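Ent-copalyl diphosphate synthase (Streptomyces platensis, PDB 5BP8) is a mainly helical protein of the terpene cyclase kind, with a region related to the C-terminal domain of squalene-hopene cyclases. Local coordinates at residues A14-T19 / A265-S270; S77-L82 / A103-G108; T351-L356 / D382-N387. All blocks are in the same frame, centred on the assembly; numbering follows the deposited sequence. Where two conformers were deposited one is given.

Contact 1 of 3, residues A14-T19 / A265-S270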
loop_
_atom_site.group_PDB
_atom_site.type_symbol
_atom_site.label_atom_id
_atom_site.label_comp_id
_atom_site.label_asym_id
_atom_site.label_seq_id
_atom_site.Cartn_x
_atom_site.Cartn_y
_atom_site.Cartn_z
ATOM N N ALA A 14 16.910 -17.972 1.043
ATOM C CA ALA A 14 17.519 -16.648 1.196
ATOM C C ALA A 14 16.442 -15.583 1.436
ATOM O O ALA A 14 16.625 -14.676 2.253
ATOM C CB ALA A 14 18.333 -16.287 -0.045
ATOM N N LEU A 15 15.326 -15.695 0.730
ATOM C CA LEU A 15 14.212 -14.747 0.919
ATOM C C LEU A 15 13.633 -14.859 2.335
ATOM O O LEU A 15 13.379 -13.855 3.013
ATOM C CB LEU A 15 13.106 -15.020 -0.096
ATOM C CG LEU A 15 11.992 -13.977 -0.175
ATOM C CD1 LEU A 15 12.576 -12.634 -0.625
ATOM C CD2 LEU A 15 10.926 -14.472 -1.131
ATOM N N LEU A 16 13.439 -16.095 2.802
ATOM C CA LEU A 16 12.914 -16.305 4.155
ATOM C C LEU A 16 13.861 -15.732 5.191
ATOM O O LEU A 16 13.444 -15.060 6.146
ATOM C CB LEU A 16 12.620 -17.782 4.393
ATOM C CG LEU A 16 11.413 -18.328 3.615
ATOM C CD1 LEU A 16 11.411 -19.843 3.651
ATOM C CD2 LEU A 16 10.107 -17.780 4.183
ATOM N N ALA A 17 15.152 -15.956 5.001
ATOM C CA ALA A 17 16.143 -15.489 5.943
ATOM C C ALA A 17 16.204 -13.961 5.977
ATOM O O ALA A 17 16.354 -13.362 7.047
ATOM C CB ALA A 17 17.518 -16.065 5.619
ATOM N N ALA A 18 16.114 -13.343 4.807
ATOM C CA ALA A 18 16.180 -11.889 4.732
ATOM C C ALA A 18 14.952 -11.279 5.409
ATOM O O ALA A 18 15.072 -10.267 6.092
ATOM C CB ALA A 18 16.283 -11.420 3.302
ATOM N N THR A 19 13.800 -11.912 5.220
ATOM C CA THR A 19 12.580 -11.487 5.861
ATOM C C THR A 19 12.673 -11.592 7.379
ATOM O O THR A 19 12.321 -10.655 8.111
ATOM C CB THR A 19 11.382 -12.267 5.307
ATOM O OG1 THR A 19 11.368 -12.156 3.871
ATOM C CG2 THR A 19 10.090 -11.718 5.879
ATOM N N ALA A 265 3.151 -12.689 6.195
ATOM C CA ALA A 265 2.073 -13.543 5.669
ATOM C C ALA A 265 2.108 -13.663 4.149
ATOM O O ALA A 265 1.937 -14.750 3.587
ATOM C CB ALA A 265 0.732 -13.007 6.106
ATOM N N TRP A 266 2.309 -12.532 3.476
ATOM C CA TRP A 266 2.321 -12.542 2.017
ATOM C C TRP A 266 3.529 -13.332 1.476
ATOM O O TRP A 266 3.387 -14.122 0.539
ATOM C CB TRP A 266 2.248 -11.117 1.431
ATOM C CG TRP A 266 0.793 -10.608 1.088
ATOM C CD1 TRP A 266 0.287 -10.390 -0.167
ATOM C CD2 TRP A 266 -0.292 -10.285 2.012
ATOM N NE1 TRP A 266 -1.010 -9.933 -0.092
ATOM C CE2 TRP A 266 -1.399 -9.857 1.222
ATOM C CE3 TRP A 266 -0.439 -10.340 3.411
ATOM C CZ2 TRP A 266 -2.639 -9.443 1.792
ATOM C CZ3 TRP A 266 -1.680 -9.878 3.991
ATOM C CH2 TRP A 266 -2.754 -9.458 3.178
ATOM N N VAL A 267 4.692 -13.161 2.091
ATOM C CA VAL A 267 5.865 -13.926 1.719
ATOM C C VAL A 267 5.614 -15.421 1.927
ATOM O O VAL A 267 5.860 -16.234 1.017
ATOM C CB VAL A 267 7.124 -13.495 2.493
ATOM C CG1 VAL A 267 8.252 -14.483 2.247
ATOM C CG2 VAL A 267 7.565 -12.092 2.067
ATOM N N LEU A 268 5.122 -15.791 3.111
ATOM C CA LEU A 268 4.826 -17.196 3.369
ATOM C C LEU A 268 3.776 -17.778 2.420
ATOM O O LEU A 268 3.935 -18.907 1.925
ATOM C CB LEU A 268 4.393 -17.380 4.820
ATOM C CG LEU A 268 5.507 -17.245 5.847
ATOM C CD1 LEU A 268 4.908 -17.148 7.231
ATOM C CD2 LEU A 268 6.452 -18.441 5.716
ATOM N N ASN A 269 2.717 -17.025 2.120
ATOM C CA ASN A 269 1.687 -17.529 1.198
ATOM C C ASN A 269 2.162 -17.648 -0.238
ATOM O O ASN A 269 1.801 -18.593 -0.942
ATOM C CB ASN A 269 0.382 -16.721 1.274
ATOM C CG ASN A 269 -0.354 -16.941 2.590
ATOM O OD1 ASN A 269 -0.305 -18.032 3.180
ATOM N ND2 ASN A 269 -1.027 -15.900 3.069
ATOM N N SER A 270 3.001 -16.720 -0.673
ATOM C CA SER A 270 3.601 -16.827 -1.993
ATOM C C SER A 270 4.488 -18.069 -2.090
ATOM O O SER A 270 4.395 -18.820 -3.064
ATOM C CB SER A 270 4.412 -15.569 -2.309
ATOM O OG SER A 270 3.530 -14.486 -2.552
#

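Contact 2 of 3, residues S77-L82 / A103-G108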
loop_
_atom_site.group_PDB
_atom_site.type_symbol
_atom_site.label_atom_id
_atom_site.label_comp_id
_atom_site.label_asym_id
_atom_site.label_seq_id
_atom_site.Cartn_x
_atom_site.Cartn_y
_atom_site.Cartn_z
ATOM N N SER A 77 1.132 17.285 -1.784
ATOM C CA SER A 77 2.083 17.177 -0.690
ATOM C C SER A 77 3.407 17.878 -1.012
ATOM O O SER A 77 3.938 18.611 -0.194
ATOM C CB SER A 77 2.349 15.715 -0.354
ATOM O OG SER A 77 3.065 15.614 0.864
ATOM N N ALA A 78 3.924 17.643 -2.216
ATOM C CA ALA A 78 5.188 18.255 -2.645
ATOM C C ALA A 78 5.110 19.772 -2.742
ATOM O O ALA A 78 6.003 20.505 -2.221
ATOM C CB ALA A 78 5.625 17.662 -3.977
ATOM N N VAL A 79 4.052 20.262 -3.377
ATOM C CA VAL A 79 3.871 21.702 -3.516
ATOM C C VAL A 79 3.742 22.390 -2.150
ATOM O O VAL A 79 4.420 23.426 -1.872
ATOM C CB VAL A 79 2.684 22.029 -4.448
ATOM C CG1 VAL A 79 2.291 23.500 -4.370
ATOM C CG2 VAL A 79 3.005 21.608 -5.874
ATOM N N GLU A 80 2.925 21.810 -1.271
ATOM C CA GLU A 80 2.784 22.380 0.062
ATOM C C GLU A 80 4.137 22.408 0.793
ATOM O O GLU A 80 4.489 23.440 1.426
ATOM C CB GLU A 80 1.736 21.626 0.881
ATOM C CG GLU A 80 1.262 22.394 2.117
ATOM C CD GLU A 80 2.211 22.329 3.290
ATOM O OE1 GLU A 80 2.976 21.329 3.427
ATOM O OE2 GLU A 80 2.209 23.300 4.096
ATOM N N ALA A 81 4.900 21.315 0.696
ATOM C CA ALA A 81 6.203 21.228 1.355
ATOM C C ALA A 81 7.160 22.273 0.806
ATOM O O ALA A 81 7.894 22.942 1.582
ATOM C CB ALA A 81 6.791 19.854 1.213
ATOM N N LEU A 82 7.171 22.440 -0.513
ATOM C CA LEU A 82 8.068 23.426 -1.116
ATOM C C LEU A 82 7.707 24.850 -0.726
ATOM O O LEU A 82 8.610 25.654 -0.425
ATOM C CB LEU A 82 8.153 23.275 -2.644
ATOM C CG LEU A 82 8.828 21.969 -3.121
ATOM C CD1 LEU A 82 8.551 21.721 -4.603
ATOM C CD2 LEU A 82 10.333 21.969 -2.847
ATOM N N ALA A 103 11.257 26.941 -8.831
ATOM C CA ALA A 103 10.957 26.473 -10.153
ATOM C C ALA A 103 10.105 25.215 -10.053
ATOM O O ALA A 103 9.075 25.089 -10.737
ATOM C CB ALA A 103 12.236 26.164 -10.921
ATOM N N ALA A 104 10.562 24.274 -9.222
ATOM C CA ALA A 104 9.805 23.048 -8.977
ATOM C C ALA A 104 8.418 23.359 -8.439
ATOM O O ALA A 104 7.412 22.785 -8.880
ATOM C CB ALA A 104 10.550 22.136 -8.016
ATOM N N CYS A 105 8.362 24.255 -7.476
ATOM C CA CYS A 105 7.106 24.618 -6.851
ATOM C C CYS A 105 6.109 25.209 -7.849
ATOM O O CYS A 105 4.931 24.773 -7.916
ATOM C CB CYS A 105 7.373 25.600 -5.737
ATOM S SG CYS A 105 5.922 25.951 -4.739
ATOM N N ALA A 106 6.573 26.178 -8.637
ATOM C CA ALA A 106 5.708 26.836 -9.626
ATOM C C ALA A 106 5.199 25.860 -10.669
ATOM O O ALA A 106 4.012 25.913 -11.073
ATOM C CB ALA A 106 6.417 27.994 -10.278
ATOM N N ASP A 107 6.061 24.943 -11.087
ATOM C CA ASP A 107 5.620 23.933 -12.063
ATOM C C ASP A 107 4.615 22.957 -11.466
ATOM O O ASP A 107 3.704 22.527 -12.170
ATOM C CB ASP A 107 6.806 23.182 -12.667
ATOM C CG ASP A 107 7.670 24.070 -13.582
ATOM O OD1 ASP A 107 8.817 23.645 -13.831
ATOM O OD2 ASP A 107 7.186 25.123 -14.064
ATOM N N GLY A 108 4.768 22.631 -10.179
ATOM C CA GLY A 108 3.768 21.859 -9.428
ATOM C C GLY A 108 2.426 22.559 -9.321
ATOM O O GLY A 108 1.373 21.952 -9.532
#

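Contact 3 of 3, residues T351-L356 / D382-N387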
loop_
_atom_site.group_PDB
_atom_site.type_symbol
_atom_site.label_atom_id
_atom_site.label_comp_id
_atom_site.label_asym_id
_atom_site.label_seq_id
_atom_site.Cartn_x
_atom_site.Cartn_y
_atom_site.Cartn_z
ATOM N N THR A 351 -9.956 -8.925 -0.162
ATOM C CA THR A 351 -10.173 -9.333 1.227
ATOM C C THR A 351 -11.063 -10.588 1.291
ATOM O O THR A 351 -10.750 -11.561 1.983
ATOM C CB THR A 351 -10.781 -8.191 2.036
ATOM O OG1 THR A 351 -9.867 -7.077 2.060
ATOM C CG2 THR A 351 -11.116 -8.608 3.486
ATOM N N ASN A 352 -12.163 -10.556 0.557
ATOM C CA ASN A 352 -13.059 -11.710 0.510
ATOM C C ASN A 352 -12.401 -12.937 -0.085
ATOM O O ASN A 352 -12.585 -14.043 0.436
ATOM C CB ASN A 352 -14.363 -11.351 -0.182
ATOM C CG ASN A 352 -15.315 -10.622 0.749
ATOM O OD1 ASN A 352 -16.186 -11.246 1.403
ATOM N ND2 ASN A 352 -15.144 -9.313 0.862
ATOM N N ALA A 353 -11.608 -12.753 -1.149
ATOM C CA ALA A 353 -10.746 -13.834 -1.652
ATOM C C ALA A 353 -9.851 -14.428 -0.572
ATOM O O ALA A 353 -9.763 -15.664 -0.438
ATOM C CB ALA A 353 -9.902 -13.365 -2.839
ATOM N N HIS A 354 -9.176 -13.575 0.212
ATOM C CA HIS A 354 -8.266 -14.066 1.222
ATOM C C HIS A 354 -9.012 -14.776 2.379
ATOM O O HIS A 354 -8.526 -15.776 2.930
ATOM C CB HIS A 354 -7.321 -12.929 1.690
ATOM C CG HIS A 354 -6.404 -12.462 0.601
ATOM N ND1 HIS A 354 -5.920 -11.170 0.512
ATOM C CD2 HIS A 354 -5.902 -13.124 -0.466
ATOM C CE1 HIS A 354 -5.171 -11.061 -0.568
ATOM N NE2 HIS A 354 -5.149 -12.227 -1.185
ATOM N N ILE A 355 -10.204 -14.298 2.687
ATOM C CA ILE A 355 -11.055 -14.950 3.671
ATOM C C ILE A 355 -11.520 -16.310 3.151
ATOM O O ILE A 355 -11.519 -17.288 3.900
ATOM C CB ILE A 355 -12.229 -14.050 4.090
ATOM C CG1 ILE A 355 -11.656 -12.871 4.878
ATOM C CG2 ILE A 355 -13.197 -14.783 5.024
ATOM C CD1 ILE A 355 -12.594 -11.723 5.038
ATOM N N LEU A 356 -11.852 -16.380 1.877
ATOM C CA LEU A 356 -12.196 -17.674 1.271
ATOM C C LEU A 356 -11.054 -18.678 1.414
ATOM O O LEU A 356 -11.290 -19.863 1.748
ATOM C CB LEU A 356 -12.615 -17.502 -0.174
ATOM C CG LEU A 356 -12.946 -18.772 -0.965
ATOM C CD1 LEU A 356 -14.057 -19.531 -0.278
ATOM C CD2 LEU A 356 -13.353 -18.458 -2.373
ATOM N N ASP A 382 -20.365 -17.129 -3.827
ATOM C CA ASP A 382 -21.456 -16.370 -4.471
ATOM C C ASP A 382 -20.938 -14.993 -4.854
ATOM O O ASP A 382 -20.900 -14.631 -6.024
ATOM C CB ASP A 382 -22.659 -16.122 -3.533
ATOM C CG ASP A 382 -23.756 -15.246 -4.194
ATOM O OD1 ASP A 382 -24.184 -15.556 -5.341
ATOM O OD2 ASP A 382 -24.182 -14.236 -3.578
ATOM N N TRP A 383 -20.543 -14.259 -3.821
ATOM C CA TRP A 383 -20.261 -12.845 -3.914
ATOM C C TRP A 383 -19.094 -12.537 -4.863
ATOM O O TRP A 383 -19.195 -11.601 -5.659
ATOM C CB TRP A 383 -19.969 -12.305 -2.514
ATOM C CG TRP A 383 -19.876 -10.850 -2.442
ATOM C CD1 TRP A 383 -20.886 -9.958 -2.335
ATOM C CD2 TRP A 383 -18.665 -10.091 -2.480
ATOM N NE1 TRP A 383 -20.386 -8.684 -2.288
ATOM C CE2 TRP A 383 -19.020 -8.740 -2.389
ATOM C CE3 TRP A 383 -17.319 -10.438 -2.586
ATOM C CZ2 TRP A 383 -18.069 -7.712 -2.386
ATOM C CZ3 TRP A 383 -16.367 -9.412 -2.582
ATOM C CH2 TRP A 383 -16.756 -8.078 -2.495
ATOM N N LEU A 384 -18.003 -13.294 -4.774
ATOM C CA LEU A 384 -16.856 -13.074 -5.672
ATOM C C LEU A 384 -17.243 -13.299 -7.110
ATOM O O LEU A 384 -16.911 -12.519 -7.991
ATOM C CB LEU A 384 -15.681 -13.972 -5.326
ATOM C CG LEU A 384 -14.941 -13.629 -4.031
ATOM C CD1 LEU A 384 -13.962 -14.735 -3.717
ATOM C CD2 LEU A 384 -14.219 -12.303 -4.211
ATOM N N LEU A 385 -17.971 -14.384 -7.352
ATOM C CA LEU A 385 -18.514 -14.630 -8.675
ATOM C C LEU A 385 -19.415 -13.507 -9.190
ATOM O O LEU A 385 -19.278 -13.096 -10.343
ATOM C CB LEU A 385 -19.265 -15.977 -8.677
ATOM C CG LEU A 385 -18.316 -17.142 -8.381
ATOM C CD1 LEU A 385 -19.061 -18.465 -8.065
ATOM C CD2 LEU A 385 -17.377 -17.314 -9.559
ATOM N N ASP A 386 -20.286 -12.980 -8.341
ATOM C CA ASP A 386 -21.205 -11.937 -8.752
ATOM C C ASP A 386 -20.491 -10.587 -9.004
ATOM O O ASP A 386 -21.005 -9.746 -9.729
ATOM C CB ASP A 386 -22.294 -11.761 -7.690
ATOM C CG ASP A 386 -23.110 -13.037 -7.455
ATOM O OD1 ASP A 386 -23.880 -13.050 -6.473
ATOM O OD2 ASP A 386 -22.975 -14.026 -8.219
ATOM N N ASN A 387 -19.323 -10.389 -8.384
ATOM C CA ASN A 387 -18.569 -9.144 -8.542
ATOM C C ASN A 387 -17.473 -9.165 -9.601
ATOM O O ASN A 387 -16.768 -8.158 -9.769
ATOM C CB ASN A 387 -18.025 -8.692 -7.189
ATOM C CG ASN A 387 -19.106 -8.045 -6.352
ATOM O OD1 ASN A 387 -19.342 -6.848 -6.449
ATOM N ND2 ASN A 387 -19.801 -8.842 -5.557
#

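Contact 1 of 3, residues A14-T19 / A265-S270
V267 reaches from helix 260-274 to L15, L16 and T19 on helix 7-20, in a nearly antiparallel helix pair of this mainly helical fold (167° between the N-to-C directions of the short segments). The segment axes come no closer than 11.0 Å, so the meeting is made by side-chain ends. From CA, the bond to CB already heads for segment 14-19, yet CB itself only carries the two methyls that do the touching. CG1, anti to the backbone N (chi1 170°), meets two leucines, with L15 CD2 4.3 Å and L16 CD2 4.2 Å from V267 CG1. The other branch, CG2, lies 4.2 Å from T19 OG1. Beside V267, L16 and L268 cross at about a right angle and join through L16 CD2 and L268 CD2, 4.0 Å apart; L284 of helix 282-291 also packs on L16, and L285 and L288 of that helix on L268. On the other flank L15 touches A509 and T19 touches T505, both of helix 504-518. The T19 hydroxyl is spent within its own helix: OG1 donates to L15 O at 2.8 Å, and T19 N reaches the same oxygen from the opposite face of its plane.

Contact 2 of 3, residues S77-L82 / A103-G108
V79 and L82 of helix 72-86 pack on A104, C105 and G108 of helix 98-116 in an apolar, roughly antiparallel helix-helix contact. The two helices follow one another along the chain, so this is a helical hairpin within the mainly helical fold. The short segments cross at -138° with their axes 9.1 Å apart, and the closest pair of CA atoms, those of V79 and C105, is 5.5 Å apart.

The tightest spot is where V79 meets G108. V79 CG2 is anti to the carbonyl carbon, and this puts the methyl 3.6 Å from G108 C and equally close to its CA. Since glycine has no side chain, the valine rests directly on the backbone of the second helix. L82 does the work one turn further on. Its CB lies 3.9 Å from C105 CB, while the CD1 branch extends to the helix surface, 3.8 Å from C105 N and 4.0 Å from A104 CB. C105 answers with its thiol: SG, anti to the backbone N (chi1 -172°), rests against helix 72-86, touching L82 CB and, 4.1 Å away, V79 O.

W64 also packs on L82, and I138 of helix 127-144 adds to the cover over V79. The CB of E80 points away from the hairpin partner, and its carboxylate forms salt bridges with R36 and R198.

No hydrogen bond joins the two segments. Aliphatic carbons, a thiol and backbone atoms make up the contact, which implies that close fit and burial hold the pair together, while the charge of E80 is met by R36 and R198.

Contact 3 of 3, residues T351-L356 / D382-N387
L384 and W383 of helix 370-386 meet N352, A353 and L356 of helix 349-365, joining two successive, roughly antiparallel helices in the region related to the squalene-hopene cyclase C-terminal domain, whose clan is built from paired helices in hairpins. The short segments cross at -143° with their axes 10.3 Å apart.

The apolar part centres on L384, whose two methyls divide the opposing helix between them. CD1 sits over the backbone, 3.9 Å from A353 CA, and also touches L356 CD2 at 4.0 Å. CD2 lies 4.1 Å from N352 CB. L356 holds CG anti to the backbone N, which carries its CD2 across to the CD1 methyl of L384. C409 of helix 402-416 also packs on L384, and A412 of the same helix on A353.

The second part is amide against ring. N352 and W383 cross at about a right angle, with amide and indole planes 37° apart; N352 ND2 comes obliquely to the six-membered ring, 3.7 Å from W383 CZ3, and CB and CG of N352 touch the same carbon. The amide is held by bonds to other residues: OD1 accepts from F338 N and ND2 donates to S348 O, so its rotation is fixed while it lies against the indole. Y337 also meets the W383 ring.

A side-chain hydrogen bond forms inside 382-387. N387 N and N387 ND2 reach W383 O from opposite faces of its plane. The side-chain bond is nearly straight, 2.8 Å from N387 ND2 to W383 O, and this nitrogen also lies 3.2 Å above the W383 ring plane, offset toward the rim.

Along the chain, contact 1 joins helix 7-20 to helix 260-274, so the N-terminal helix packs against a partner some 246 residues later, and contact 2 falls within that span. Contact 3 follows, after contact 1 has closed. Contacts 2 and 3 pair successive helices. Contact 2 lies on the opposite side of the chain's centre, its centre about 38 Å from that of contact 1 and 42 Å from that of contact 3. Contacts 1 and 3, with centres about 25 Å apart, touch through W266 CZ2 and H354 CE1 at 3.8 Å, and both border helix 307-319. Helix 260-274 thus bridges the two, with helix 7-20 on one side and helix 349-365 reached through W266.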